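Local coordinates for protein ComZ (Thermus thermophilus, PDB 6QVI) that probably acts as a DNA receptor associated with the pilus tip in natural competence, pairing a pseudopilin-like domain with a beta-solenoid domain, at residues Pro325-Leu328 / Gln329-Ser333; Gly426-Pro429 / Asn430-Gly434; Asn10-Thr13 / Ser14-Phe18; Gln26-Lys29 / Ala30-Phe33; Lys282-Asp286 / Ala287-Tyr291. All coordinates share one frame; numbering follows the deposited sequence.

Interaction 1 (Pro325-Leu328 / Gln329-Ser333); sequences PSCL and QAMQS
The short helix 325-329 runs into a type I beta turn from Gln329 to Gln332, and at this junction Pro325, Cys327 and Leu328 meet Gln329, Ala330 and Met331. Proline suits the first turn of a helix, where no backbone N-H is needed as a donor. Its carbonyl receives a regular helical bond: Gln329 N lies 2.8 Å from Pro325 O, nearly along the C=O axis (163°). Ala330 N then faces two carbonyls, bonding to Ser326 O at 3.3 Å and weakly to Cys327 O at 3.2 Å. Met331 N makes a weak bond of 3.3 Å to Leu328 O, so the partners shift from four residues back to three as the helix gives way to the turn, which Gln332 N closes on Gln329 O.

Met331 reaches back along the helix with an extended chain (chi2 180°), and its terminal CE comes to 3.9 Å from Cys327 SG and 3.7 Å from Cys327 O. Cys327 SG is joined in a disulfide to Cys345 on strand 343-348. Leu328 and Met331 both rest on Ile306 and Leu313 of strands 304-309 and 312-317. Gln329 behaves otherwise: its CG passes 3.2 Å from Pro325 O, then the chain bends and carries the amide away from Pro325-Leu328, as fits an exposed residue.

Sulfur, methyl and leucine branches thus supply a greasy inner side, while the disulfide ties this short helix covalently to strand 343-348, leaving the glutamine on the outer side.

Interaction 2 (Gly426-Pro429 / Asn430-Gly434); sequences GLFP and NHALG
Two hydrogen bonds join Gly426 and Leu427 to His431 and Asn430. His431 ND1 donates to Gly426 O at 3.1 Å with an N-H...O angle of 154°, but comes from above the carbonyl plane, 67° out of it. Its CG lies anti to the backbone N (chi1 176°), which turns the ring edge, with ND1, toward Gly426, while NE2 accepts from Ala391 N. A leucine in place of His431 would probably leave both Gly426 O and Ala391 N without this shared partner, and would remove the ring that Tyr389 and Phe425 meet edge-to-face. The second bond, from Asn430 N to Leu427 O, is weak; it spans a type VI turn whose Phe428-Pro429 peptide is cis, a form that proline readily adopts. This turn leads into strand 432-437, paired in parallel with strands 398-406 and 451-454, consistent with the beta-solenoid domain.

Apolar contacts centre on Phe428. Its CE1 approaches Ala432 CB obliquely at 3.4 Å, a spot where the small alanine fits, and Pro429 CB sits 3.9 Å above the ring plane, offset toward the rim. His431 O lies at the ring's edge, 3.1 Å from Phe428 CD1. Glycine suits position 426, because a side chain there would point at His431 CB.

Interaction 3 (Asn10-Thr13 / Ser14-Phe18); sequences NDTT and SVQAF
Asp11 OD2 takes two bonds from Ser14. The Ser14 hydroxyl donates to it, although the modelled separation is implausibly short and its exact length doubtful; Ser14 N adds a weak bond at 3.4 Å from Asp11 OD2. Asp11 is the N-cap of helix 12-40: with CG turned between its backbone N and carbonyl carbon (chi1 56°), the carboxylate folds over the first turn, where its negative charge is probably stabilised by the positive end of the helix dipole. Serine suits its place because its hydroxyl and its N-H both face this carboxylate. Asn10 touches Ser14 and Val15 through its CB.

The helical bonds begin at once. Val15 N reaches Asp11 O at 3.2 Å in a nearly straight bond (171°), followed by Gln16 N on Thr12 O at 3.0 Å and Ala17 N on Thr13 O at 3.1 Å. On the exposed flank Gln16 and Thr12 lie side by side, pointing the same way, with Gln16 CD 3.9 Å from Thr12 OG1.

The inner flank settles on the antiparallel sheet of the pseudopilin-like domain: Phe18 touches Arg525 of strand 517-529, and Ala17 and Phe18 touch Ala121 of strand 120-130.

Interaction 4 (Gln26-Lys29 / Ala30-Phe33); sequences QKYK and AALF
Tyr28 and Ala31 meet one turn apart on helix 12-40, the long helix that packs on the antiparallel sheet of the pseudopilin-like domain. From CB the tyrosine leaves with CG anti to its carbonyl carbon (chi1 -73°), which sends the ring out from the helix, roughly square to its axis, toward strands 90-100 and 107-115. Along one side of the ring CD2 comes to 4.1 Å from Ala31 CB, an oblique approach; a methyl here is small enough to leave the ring its place. The rest of the ring is received by Tyr94 and Ala96 of strand 90-100, Leu110 of strand 107-115 and Leu77. At its tip, Tyr28 OH accepts a hydrogen bond of 3.0 Å from Lys27 NZ, and it also has a weak bond to Glu81. The same lysine forms a salt bridge with Glu81, so lysine, phenol and carboxylate close a small polar group. A valine in place of Tyr28 would probably open a gap beside Ala31 and Leu110, and take away the hydroxyl that Lys27 and Glu81 share.

Leu32 faces the sheet, where a branched aliphatic group suits the apolar surface formed by Leu98, Phe127 and Ile129. The Lys29 side chain also touches Phe127. Phe33, more exposed, meets Phe518 edge-to-face. Regular helical bonds hold the frame: Ala31 N to Lys27 O at 3.0 Å lies in the carbonyl plane, whereas Leu32 N meets Tyr28 O at 2.8 Å from above the plane of the Tyr28 carbonyl. The bond from Phe33 N to Lys29 O is nearly straight, at 170°.

Interaction 5 (Lys282-Asp286 / Ala287-Tyr291); sequences KLDSD and ACSAY
Asp284 and Ser289 bring their CA atoms within 4.2 Å of each other as the chain doubles back, through an ST motif at Ser285 followed by a type I beta turn, in the connection between strand 265-266 and helix 294-301. Lys282 to Ser285 run extended; Asp286 starts the bend, and the type I turn from Cys288 to Tyr291 completes it, with Tyr291 N bonded to Cys288 O.

In the ST motif the Ser285 hydroxyl, set between the backbone N and the carbonyl carbon (chi1 78°), accepts from Cys288 N at 2.9 Å and weakly from Ala287 N at 3.3 Å. The Ser285 carbonyl gathers further weak bonds, from Cys288 N at 3.1 Å, from Ser289 N at 3.0 Å and from Ser289 OG. Serine suits this buried place because its short hydroxyl can fold back and accept from the amides of Ala287 and Cys288.

Lys282 curls round, bent at chi3 and chi4, toward the carbonyls of Ser289 and Tyr291; its NZ is modelled too close to a neighbour, so the bond to Tyr291 O is doubtful. Asp286 keeps its carboxylate outside, with a long, weak ion pair to Lys501. The buried side is apolar: Leu283 and Cys288 both pack on Trp294 of the following helix, to which Cys288 is also tied by its disulfide with Cys297, and Leu283 CD2 lies 4.1 Å from Cys288 CB.

Overall arrangement
Interactions 3 and 4 share helix 12-40, their centres about 23 Å apart: the first caps its N-terminal end with polar groups, the second sets an aromatic and aliphatic side against the sheet. Interaction 4 is a surface contact; 1, 2, 3 and 5 are partly buried, and 2 has no exposed residue among those that touch. Interactions 1 and 5 each carry a half-cystine that pins a short segment, one to a strand and the other to a helix. Interactions 1 and 3 lie on opposite sides of the chain's centre, their centres about 80 Å apart. Helical bonds dominate 3 and 4, turns shape 2 and 5, and interaction 1 passes from one to the other.

Interaction 1 (Pro325-Leu328 / Gln329-Ser333)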
# COMPACT_ATOMS: atom_id res chain seq x y z
N PRO A 325 -29.95 23.17 6.20
CA PRO A 325 -30.19 23.53 4.79
C PRO A 325 -29.01 24.22 4.10
O PRO A 325 -28.88 24.12 2.88
CB PRO A 325 -31.42 24.46 4.86
CG PRO A 325 -32.01 24.25 6.24
CD PRO A 325 -30.85 23.88 7.12
N SER A 326 -28.16 24.95 4.84
CA SER A 326 -26.91 25.46 4.27
C SER A 326 -26.16 24.34 3.55
O SER A 326 -25.62 24.54 2.45
CB SER A 326 -26.02 26.06 5.35
OG SER A 326 -25.74 25.13 6.38
N CYS A 327 -26.06 23.17 4.20
CA CYS A 327 -25.31 22.06 3.62
C CYS A 327 -25.88 21.67 2.26
O CYS A 327 -25.15 21.60 1.27
CB CYS A 327 -25.31 20.88 4.60
SG CYS A 327 -24.62 19.33 3.93
N LEU A 328 -27.19 21.40 2.21
CA LEU A 328 -27.81 20.98 0.95
C LEU A 328 -27.86 22.09 -0.09
O LEU A 328 -27.84 21.80 -1.29
CB LEU A 328 -29.20 20.38 1.21
CG LEU A 328 -29.13 18.97 1.84
CD1 LEU A 328 -30.42 18.54 2.54
CD2 LEU A 328 -28.70 17.94 0.82
N GLN A 329 -27.96 23.37 0.33
CA GLN A 329 -27.90 24.47 -0.63
C GLN A 329 -26.60 24.41 -1.44
O GLN A 329 -26.61 24.66 -2.65
CB GLN A 329 -28.03 25.81 0.10
CG GLN A 329 -29.46 26.28 0.56
CD GLN A 329 -30.18 27.20 -0.46
OE1 GLN A 329 -29.62 27.56 -1.50
NE2 GLN A 329 -31.43 27.58 -0.15
N ALA A 330 -25.49 24.06 -0.80
CA ALA A 330 -24.20 24.14 -1.48
C ALA A 330 -24.08 23.20 -2.68
O ALA A 330 -23.23 23.43 -3.55
CB ALA A 330 -23.07 23.87 -0.48
N MET A 331 -24.86 22.15 -2.73
CA MET A 331 -24.70 21.21 -3.80
C MET A 331 -25.81 21.18 -4.74
O MET A 331 -25.92 20.29 -5.53
CB MET A 331 -24.58 19.83 -3.22
CG MET A 331 -23.84 19.86 -1.93
SD MET A 331 -23.72 18.24 -1.28
CE MET A 331 -23.16 18.67 0.34
N GLN A 332 -26.63 22.21 -4.69
CA GLN A 332 -27.79 22.38 -5.53
C GLN A 332 -27.56 22.09 -6.98
O GLN A 332 -28.34 21.45 -7.61
CB GLN A 332 -28.20 23.82 -5.48
CG GLN A 332 -29.23 24.19 -4.45
CD GLN A 332 -29.44 25.67 -4.46
OE1 GLN A 332 -28.93 26.38 -5.32
NE2 GLN A 332 -30.21 26.15 -3.54
N SER A 333 -26.52 22.69 -7.50
CA SER A 333 -26.09 22.60 -8.87
C SER A 333 -25.58 21.29 -9.37
O SER A 333 -25.62 21.04 -10.55
CB SER A 333 -24.94 23.55 -9.06
OG SER A 333 -24.11 23.57 -7.93

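Interaction 2 (Gly426-Pro429 / Asn430-Gly434)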
# COMPACT_ATOMS: atom_id res chain seq x y z
N GLY A 426 -3.07 17.27 13.88
CA GLY A 426 -2.20 16.11 13.79
C GLY A 426 -1.21 16.29 12.67
O GLY A 426 -1.33 17.22 11.90
N LEU A 427 -0.24 15.40 12.56
CA LEU A 427 0.77 15.53 11.51
C LEU A 427 0.81 14.28 10.65
O LEU A 427 0.55 13.16 11.12
CB LEU A 427 2.15 15.82 12.13
CG LEU A 427 2.35 17.27 12.61
CD1 LEU A 427 3.21 17.38 13.94
CD2 LEU A 427 2.92 18.07 11.48
N PHE A 428 1.14 14.49 9.38
CA PHE A 428 1.24 13.40 8.42
C PHE A 428 2.40 12.47 8.78
O PHE A 428 3.49 12.95 9.12
CB PHE A 428 1.47 13.96 7.03
CG PHE A 428 0.76 13.21 5.94
CD1 PHE A 428 -0.62 13.18 5.90
CD2 PHE A 428 1.48 12.52 4.98
CE1 PHE A 428 -1.28 12.48 4.90
CE2 PHE A 428 0.83 11.82 3.98
CZ PHE A 428 -0.56 11.80 3.94
N PRO A 429 2.22 11.16 8.66
CA PRO A 429 0.97 10.57 8.17
C PRO A 429 0.11 10.03 9.30
O PRO A 429 -0.63 9.07 9.08
CB PRO A 429 1.46 9.43 7.28
CG PRO A 429 2.78 9.00 7.92
CD PRO A 429 3.24 10.12 8.85
N ASN A 430 0.23 10.63 10.45
CA ASN A 430 -0.64 10.23 11.50
C ASN A 430 -1.87 11.11 11.37
O ASN A 430 -2.64 11.12 12.29
CB ASN A 430 0.01 10.50 12.84
CG ASN A 430 1.10 9.52 13.15
OD1 ASN A 430 1.46 8.70 12.32
ND2 ASN A 430 1.63 9.58 14.36
N HIS A 431 -2.15 11.70 10.23
CA HIS A 431 -3.32 12.51 10.09
C HIS A 431 -3.50 12.64 8.62
O HIS A 431 -2.82 13.42 8.00
CB HIS A 431 -3.03 13.86 10.66
CG HIS A 431 -4.15 14.82 10.50
ND1 HIS A 431 -3.95 16.18 10.55
CD2 HIS A 431 -5.46 14.63 10.28
CE1 HIS A 431 -5.11 16.78 10.38
NE2 HIS A 431 -6.04 15.87 10.21
N ALA A 432 -4.41 11.89 8.06
CA ALA A 432 -4.58 11.92 6.63
C ALA A 432 -6.00 11.98 6.16
O ALA A 432 -6.89 11.41 6.74
CB ALA A 432 -3.94 10.69 6.06
N LEU A 433 -6.20 12.67 5.06
CA LEU A 433 -7.51 12.76 4.44
C LEU A 433 -7.40 12.14 3.07
O LEU A 433 -6.53 12.52 2.28
CB LEU A 433 -7.99 14.21 4.34
CG LEU A 433 -9.33 14.38 3.64
CD1 LEU A 433 -10.36 13.57 4.39
CD2 LEU A 433 -9.72 15.86 3.57
N GLY A 434 -8.24 11.16 2.80
CA GLY A 434 -8.20 10.45 1.54
C GLY A 434 -9.28 10.91 0.59
O GLY A 434 -10.34 11.36 1.01

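Interaction 3 (Asn10-Thr13 / Ser14-Phe18)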
# COMPACT_ATOMS: atom_id res chain seq x y z
N ASN A 10 5.69 -46.90 22.69
CA ASN A 10 7.13 -46.96 22.71
C ASN A 10 7.70 -46.94 24.11
O ASN A 10 7.05 -46.53 25.09
CB ASN A 10 7.66 -45.85 21.83
CG ASN A 10 7.45 -46.20 20.42
OD1 ASN A 10 6.46 -46.89 20.10
ND2 ASN A 10 8.36 -45.78 19.54
N ASP A 11 8.93 -47.43 24.21
CA ASP A 11 9.63 -47.43 25.48
C ASP A 11 9.85 -46.00 25.95
O ASP A 11 9.87 -45.04 25.16
CB ASP A 11 10.97 -48.14 25.33
CG ASP A 11 11.84 -47.52 24.24
OD1 ASP A 11 13.08 -47.61 24.32
OD2 ASP A 11 11.28 -46.86 23.33
N THR A 12 10.08 -45.85 27.25
CA THR A 12 10.25 -44.52 27.81
C THR A 12 11.42 -43.78 27.15
O THR A 12 11.36 -42.56 26.95
CB THR A 12 10.45 -44.62 29.31
OG1 THR A 12 10.93 -43.36 29.79
CG2 THR A 12 11.47 -45.70 29.62
N THR A 13 12.50 -44.50 26.82
CA THR A 13 13.69 -43.89 26.24
C THR A 13 13.38 -43.17 24.93
O THR A 13 13.70 -41.98 24.76
CB THR A 13 14.75 -44.98 25.97
OG1 THR A 13 14.92 -45.81 27.13
CG2 THR A 13 16.08 -44.37 25.50
N SER A 14 12.78 -43.88 23.98
CA SER A 14 12.54 -43.28 22.68
C SER A 14 11.54 -42.14 22.81
O SER A 14 11.73 -41.07 22.22
CB SER A 14 12.08 -44.36 21.68
OG SER A 14 10.85 -44.95 22.06
N VAL A 15 10.52 -42.31 23.66
CA VAL A 15 9.55 -41.25 23.87
C VAL A 15 10.27 -40.00 24.35
O VAL A 15 9.94 -38.88 23.91
CB VAL A 15 8.43 -41.72 24.80
CG1 VAL A 15 7.58 -40.55 25.22
CG2 VAL A 15 7.52 -42.67 24.07
N GLN A 16 11.27 -40.14 25.23
CA GLN A 16 11.97 -38.91 25.62
C GLN A 16 12.81 -38.35 24.47
O GLN A 16 13.03 -37.14 24.41
CB GLN A 16 12.88 -39.16 26.86
CG GLN A 16 12.22 -39.86 28.05
CD GLN A 16 13.24 -40.35 29.13
OE1 GLN A 16 13.02 -40.16 30.33
NE2 GLN A 16 14.38 -40.89 28.69
N ALA A 17 13.19 -39.18 23.52
CA ALA A 17 13.95 -38.62 22.41
C ALA A 17 13.02 -37.84 21.49
O ALA A 17 13.31 -36.69 21.10
CB ALA A 17 14.65 -39.75 21.64
N PHE A 18 11.84 -38.41 21.26
CA PHE A 18 10.79 -37.74 20.53
C PHE A 18 10.42 -36.42 21.19
O PHE A 18 10.36 -35.38 20.52
CB PHE A 18 9.60 -38.67 20.44
CG PHE A 18 9.67 -39.58 19.27
CD1 PHE A 18 10.22 -39.14 18.07
CD2 PHE A 18 9.25 -40.90 19.37
CE1 PHE A 18 10.29 -39.98 16.99
CE2 PHE A 18 9.33 -41.75 18.29
CZ PHE A 18 9.85 -41.29 17.09

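Interaction 4 (Gln26-Lys29 / Ala30-Phe33)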
# COMPACT_ATOMS: atom_id res chain seq x y z
N GLN A 26 8.21 -27.48 17.77
CA GLN A 26 7.06 -26.65 18.03
C GLN A 26 7.46 -25.29 18.55
O GLN A 26 6.73 -24.31 18.32
CB GLN A 26 6.08 -27.36 18.99
CG GLN A 26 5.72 -28.78 18.50
CD GLN A 26 4.48 -28.84 17.57
OE1 GLN A 26 3.54 -28.05 17.71
NE2 GLN A 26 4.50 -29.77 16.61
N LYS A 27 8.66 -25.17 19.12
CA LYS A 27 9.14 -23.85 19.50
C LYS A 27 9.37 -22.99 18.27
O LYS A 27 8.87 -21.86 18.18
CB LYS A 27 10.44 -23.98 20.28
CG LYS A 27 10.84 -22.76 21.07
CD LYS A 27 12.35 -22.60 21.00
CE LYS A 27 12.82 -21.41 21.79
NZ LYS A 27 14.30 -21.29 21.63
N TYR A 28 10.11 -23.53 17.30
CA TYR A 28 10.47 -22.74 16.14
C TYR A 28 9.41 -22.75 15.05
O TYR A 28 9.48 -21.92 14.16
CB TYR A 28 11.82 -23.20 15.61
CG TYR A 28 12.92 -22.76 16.52
CD1 TYR A 28 13.42 -23.59 17.54
CD2 TYR A 28 13.43 -21.47 16.41
CE1 TYR A 28 14.44 -23.15 18.41
CE2 TYR A 28 14.45 -21.03 17.26
CZ TYR A 28 14.95 -21.87 18.25
OH TYR A 28 15.94 -21.39 19.08
N LYS A 29 8.40 -23.63 15.12
CA LYS A 29 7.21 -23.44 14.31
C LYS A 29 6.43 -22.23 14.79
O LYS A 29 5.88 -21.49 13.97
CB LYS A 29 6.33 -24.70 14.35
CG LYS A 29 4.92 -24.56 13.73
CD LYS A 29 4.28 -25.95 13.45
CE LYS A 29 3.42 -26.46 14.63
NZ LYS A 29 1.98 -26.07 14.60
N ALA A 30 6.43 -21.98 16.10
CA ALA A 30 5.84 -20.75 16.60
C ALA A 30 6.67 -19.54 16.18
O ALA A 30 6.13 -18.53 15.71
CB ALA A 30 5.71 -20.80 18.12
N ALA A 31 8.00 -19.64 16.32
CA ALA A 31 8.84 -18.52 15.92
C ALA A 31 8.70 -18.27 14.42
O ALA A 31 8.71 -17.11 13.97
CB ALA A 31 10.30 -18.76 16.29
N LEU A 32 8.57 -19.34 13.64
CA LEU A 32 8.44 -19.18 12.20
C LEU A 32 7.12 -18.48 11.86
O LEU A 32 7.11 -17.47 11.14
CB LEU A 32 8.52 -20.55 11.53
CG LEU A 32 8.83 -20.57 10.03
CD1 LEU A 32 10.11 -19.79 9.76
CD2 LEU A 32 8.94 -22.01 9.49
N PHE A 33 6.02 -18.93 12.47
CA PHE A 33 4.76 -18.23 12.32
C PHE A 33 4.87 -16.79 12.80
O PHE A 33 4.20 -15.90 12.25
CB PHE A 33 3.64 -18.95 13.11
CG PHE A 33 2.29 -18.25 13.05
CD1 PHE A 33 1.88 -17.43 14.08
CD2 PHE A 33 1.46 -18.40 11.96
CE1 PHE A 33 0.64 -16.78 14.05
CE2 PHE A 33 0.22 -17.71 11.90
CZ PHE A 33 -0.18 -16.92 12.94

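Interaction 5 (Lys282-Asp286 / Ala287-Tyr291)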
# COMPACT_ATOMS: atom_id res chain seq x y z
N LYS A 282 -15.58 -6.21 -6.14
CA LYS A 282 -15.32 -6.45 -4.73
C LYS A 282 -13.94 -5.89 -4.40
O LYS A 282 -13.00 -6.03 -5.18
CB LYS A 282 -15.40 -7.94 -4.41
CG LYS A 282 -14.90 -8.34 -3.02
CD LYS A 282 -15.33 -9.77 -2.74
CE LYS A 282 -16.73 -9.87 -2.13
NZ LYS A 282 -16.79 -9.41 -0.72
N LEU A 283 -13.83 -5.21 -3.27
CA LEU A 283 -12.54 -4.69 -2.85
C LEU A 283 -12.23 -5.41 -1.55
O LEU A 283 -12.85 -5.15 -0.51
CB LEU A 283 -12.61 -3.19 -2.64
CG LEU A 283 -11.42 -2.49 -1.99
CD1 LEU A 283 -10.32 -2.28 -3.05
CD2 LEU A 283 -11.84 -1.17 -1.34
N ASP A 284 -11.27 -6.31 -1.55
CA ASP A 284 -11.16 -7.11 -0.35
C ASP A 284 -10.17 -6.31 0.50
O ASP A 284 -8.98 -6.23 0.20
CB ASP A 284 -10.68 -8.53 -0.62
CG ASP A 284 -10.57 -9.34 0.64
OD1 ASP A 284 -11.66 -9.63 1.19
OD2 ASP A 284 -9.45 -9.59 1.16
N SER A 285 -10.69 -5.70 1.56
CA SER A 285 -9.95 -4.83 2.45
C SER A 285 -10.60 -5.00 3.81
O SER A 285 -11.75 -5.45 3.91
CB SER A 285 -10.06 -3.39 2.03
OG SER A 285 -11.32 -2.88 2.45
N ASP A 286 -9.91 -4.54 4.85
CA ASP A 286 -10.43 -4.79 6.19
C ASP A 286 -11.80 -4.16 6.37
O ASP A 286 -12.63 -4.71 7.09
CB ASP A 286 -9.47 -4.31 7.27
CG ASP A 286 -8.21 -5.17 7.38
OD1 ASP A 286 -8.28 -6.39 7.09
OD2 ASP A 286 -7.14 -4.63 7.75
N ALA A 287 -12.07 -3.06 5.67
CA ALA A 287 -13.36 -2.40 5.84
C ALA A 287 -14.38 -2.81 4.81
O ALA A 287 -15.57 -2.78 5.10
CB ALA A 287 -13.20 -0.87 5.81
N CYS A 288 -13.95 -3.26 3.63
CA CYS A 288 -14.91 -3.46 2.55
C CYS A 288 -15.07 -4.89 2.05
O CYS A 288 -15.86 -5.11 1.13
CB CYS A 288 -14.51 -2.56 1.37
SG CYS A 288 -14.77 -0.79 1.71
N SER A 289 -14.49 -5.88 2.74
CA SER A 289 -14.49 -7.23 2.16
C SER A 289 -15.86 -7.90 2.23
O SER A 289 -16.18 -8.70 1.35
CB SER A 289 -13.44 -8.10 2.86
OG SER A 289 -13.63 -8.17 4.26
N ALA A 290 -16.68 -7.57 3.23
CA ALA A 290 -18.01 -8.16 3.31
C ALA A 290 -18.96 -7.64 2.22
O ALA A 290 -19.92 -8.34 1.87
CB ALA A 290 -18.60 -7.88 4.69
N TYR A 291 -18.73 -6.42 1.67
CA TYR A 291 -19.69 -5.93 0.71
C TYR A 291 -19.41 -6.50 -0.68
O TYR A 291 -18.26 -6.75 -1.04
CB TYR A 291 -19.66 -4.40 0.65
CG TYR A 291 -20.05 -3.72 1.94
CD1 TYR A 291 -19.14 -3.63 3.01
CD2 TYR A 291 -21.33 -3.20 2.11
CE1 TYR A 291 -19.52 -3.01 4.23
CE2 TYR A 291 -21.71 -2.59 3.31
CZ TYR A 291 -20.80 -2.50 4.37
OH TYR A 291 -21.18 -1.88 5.55